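Local coordinates for uncharacterized protein (Bacteroides ovatus, PDB 4IPB) that is of unknown function but belongs to the DUF2874 family of PepSY-like, putative beta-lactamase-inhibitor-like proteins, at residues V60-L65 against I98-G103. Numbering follows the deposited sequence.
Sequences VSLDRL and IVIKVG
In this PepSY-like antiparallel sheet, the loop linking strand 52-58 to helix 67-75 packs over one face of strand 97-104. Leu62 and Leu65 of the loop meet Ile98 and Ile100 of the strand. Leu65 does most of the touching, with its two methyl branches parted between two isoleucines. Its CD2 lies 3.7 Å from CG2 of Ile98, and its CD1 lies 4.1 Å from CD1 of Ile100. Leu65 runs aslant to both. In Ile98 the gamma methyl CG2 makes the contact; in Ile100 it is the end of the longer branch. That branch is extended (chi2 177°), which carries CD1 out from the strand to the leucines. Leu62 adds a looser touch, with its CD2 4.4 Å from the same Ile100 CD1. All three side-chain contacts are between methyl groups, and no hydrogen bond joins the two segments.

The loop makes a short 3-10 turn at residues 62-64. In it, Arg64 N bonds to Ser61 O at 3.1 Å and Leu65 N to Leu62 O at 3.1 Å. Leu65, just after the turn, points toward the strand, while Leu62 comes near it only with the end of its side chain.

Val99, between the two isoleucines, has no contact with the loop and touches Gln112 and Phe114 of strand 107-115. Strand 82-90 lies between strands 52-58 and 97-104 in the sheet, and its Val83 touches both Leu62 and Ile100, while its Val86 touches Leu65. Helix 67-75 adds to the apolar cluster: Phe73 packs on Leu62 and Ile100, and Val69 on Ile98.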
loop_
_atom_site.group_PDB
_atom_site.type_symbol
_atom_site.label_atom_id
_atom_site.label_comp_id
_atom_site.label_asym_id
_atom_site.label_seq_id
_atom_site.Cartn_x
_atom_site.Cartn_y
_atom_site.Cartn_z
ATOM N N VAL A 60 -2.545 -8.321 3.902
ATOM C CA VAL A 60 -1.810 -9.290 4.757
ATOM C C VAL A 60 -1.470 -10.588 4.006
ATOM O O VAL A 60 -0.309 -11.000 3.979
ATOM C CB VAL A 60 -2.538 -9.623 6.069
ATOM C CG1 VAL A 60 -1.688 -10.551 6.941
ATOM C CG2 VAL A 60 -2.908 -8.353 6.839
ATOM N N SER A 61 -2.477 -11.216 3.422
ATOM C CA SER A 61 -2.316 -12.587 2.915
ATOM C C SER A 61 -2.947 -12.865 1.559
ATOM O O SER A 61 -3.801 -12.124 1.095
ATOM C CB SER A 61 -2.843 -13.562 3.936
ATOM O OG SER A 61 -4.153 -13.228 4.348
ATOM N N LEU A 62 -2.534 -13.975 0.939
ATOM C CA LEU A 62 -2.916 -14.305 -0.442
ATOM C C LEU A 62 -4.381 -14.626 -0.611
ATOM O O LEU A 62 -4.911 -14.455 -1.709
ATOM C CB LEU A 62 -2.119 -15.506 -0.939
ATOM C CG LEU A 62 -0.608 -15.340 -1.130
ATOM C CD1 LEU A 62 -0.082 -16.685 -1.598
ATOM C CD2 LEU A 62 -0.233 -14.206 -2.083
ATOM N N ASP A 63 -5.025 -15.038 0.475
ATOM C CA ASP A 63 -6.458 -15.320 0.429
ATOM C C ASP A 63 -7.281 -14.060 0.091
ATOM O O ASP A 63 -8.411 -14.178 -0.368
ATOM C CB ASP A 63 -6.914 -15.986 1.723
ATOM C CG ASP A 63 -6.526 -15.197 2.961
ATOM O OD1 ASP A 63 -5.310 -14.997 3.217
ATOM O OD2 ASP A 63 -7.464 -14.776 3.688
ATOM N N ARG A 64 -6.715 -12.878 0.339
ATOM C CA ARG A 64 -7.429 -11.612 0.072
ATOM C C ARG A 64 -7.319 -11.159 -1.362
ATOM O O ARG A 64 -7.996 -10.207 -1.752
ATOM C CB ARG A 64 -6.904 -10.489 0.984
ATOM C CG ARG A 64 -7.638 -10.362 2.307
ATOM C CD ARG A 64 -7.304 -11.417 3.298
ATOM N NE ARG A 64 -8.161 -11.251 4.477
ATOM C CZ ARG A 64 -7.890 -10.483 5.541
ATOM N NH1 ARG A 64 -6.758 -9.766 5.633
ATOM N NH2 ARG A 64 -8.773 -10.430 6.541
ATOM N N LEU A 65 -6.470 -11.815 -2.153
ATOM C CA LEU A 65 -6.363 -11.489 -3.584
ATOM C C LEU A 65 -7.508 -11.997 -4.406
ATOM O O LEU A 65 -8.109 -13.016 -4.057
ATOM C CB LEU A 65 -5.084 -12.048 -4.179
ATOM C CG LEU A 65 -3.788 -11.596 -3.520
ATOM C CD1 LEU A 65 -2.661 -12.434 -4.048
ATOM C CD2 LEU A 65 -3.565 -10.126 -3.794
ATOM N N ILE A 98 -1.141 -4.076 -6.889
ATOM C CA ILE A 98 -1.045 -4.988 -5.788
ATOM C C ILE A 98 0.436 -5.257 -5.517
ATOM O O ILE A 98 1.172 -5.670 -6.398
ATOM C CB ILE A 98 -1.750 -6.322 -6.086
ATOM C CG1 ILE A 98 -3.257 -6.157 -6.261
ATOM C CG2 ILE A 98 -1.512 -7.284 -4.911
ATOM C CD1 ILE A 98 -3.686 -5.764 -7.647
ATOM N N VAL A 99 0.879 -4.984 -4.301
ATOM C CA VAL A 99 2.285 -5.142 -3.942
ATOM C C VAL A 99 2.339 -6.316 -3.003
ATOM O O VAL A 99 1.744 -6.300 -1.915
ATOM C CB VAL A 99 2.905 -3.887 -3.304
ATOM C CG1 VAL A 99 4.355 -4.149 -3.032
ATOM C CG2 VAL A 99 2.763 -2.692 -4.233
ATOM N N ILE A 100 3.062 -7.350 -3.424
ATOM C CA ILE A 100 3.263 -8.532 -2.574
ATOM C C ILE A 100 4.706 -8.537 -2.141
ATOM O O ILE A 100 5.598 -8.535 -2.985
ATOM C CB ILE A 100 2.921 -9.838 -3.300
ATOM C CG1 ILE A 100 1.518 -9.737 -3.923
ATOM C CG2 ILE A 100 3.070 -11.015 -2.342
ATOM C CD1 ILE A 100 1.111 -10.963 -4.731
ATOM N N LYS A 101 4.938 -8.521 -0.814
ATOM C CA LYS A 101 6.280 -8.598 -0.276
ATOM C C LYS A 101 6.582 -10.041 0.076
ATOM O O LYS A 101 5.852 -10.679 0.848
ATOM C CB LYS A 101 6.446 -7.715 0.955
ATOM C CG LYS A 101 7.875 -7.613 1.424
ATOM C CD LYS A 101 7.972 -6.724 2.629
ATOM C CE LYS A 101 9.399 -6.633 3.104
ATOM N NZ LYS A 101 9.489 -6.076 4.475
ATOM N N VAL A 102 7.653 -10.566 -0.521
ATOM C CA VAL A 102 8.023 -11.953 -0.314
ATOM C C VAL A 102 9.436 -12.104 0.200
ATOM O O VAL A 102 10.307 -11.208 0.021
ATOM C CB VAL A 102 7.900 -12.766 -1.606
ATOM C CG1 VAL A 102 6.454 -12.789 -2.047
ATOM C CG2 VAL A 102 8.766 -12.204 -2.717
ATOM N N GLY A 103 9.646 -13.219 0.895
ATOM C CA GLY A 103 10.947 -13.603 1.435
ATOM C C GLY A 103 11.051 -15.142 1.394
ATOM O O GLY A 103 10.216 -15.854 0.867
#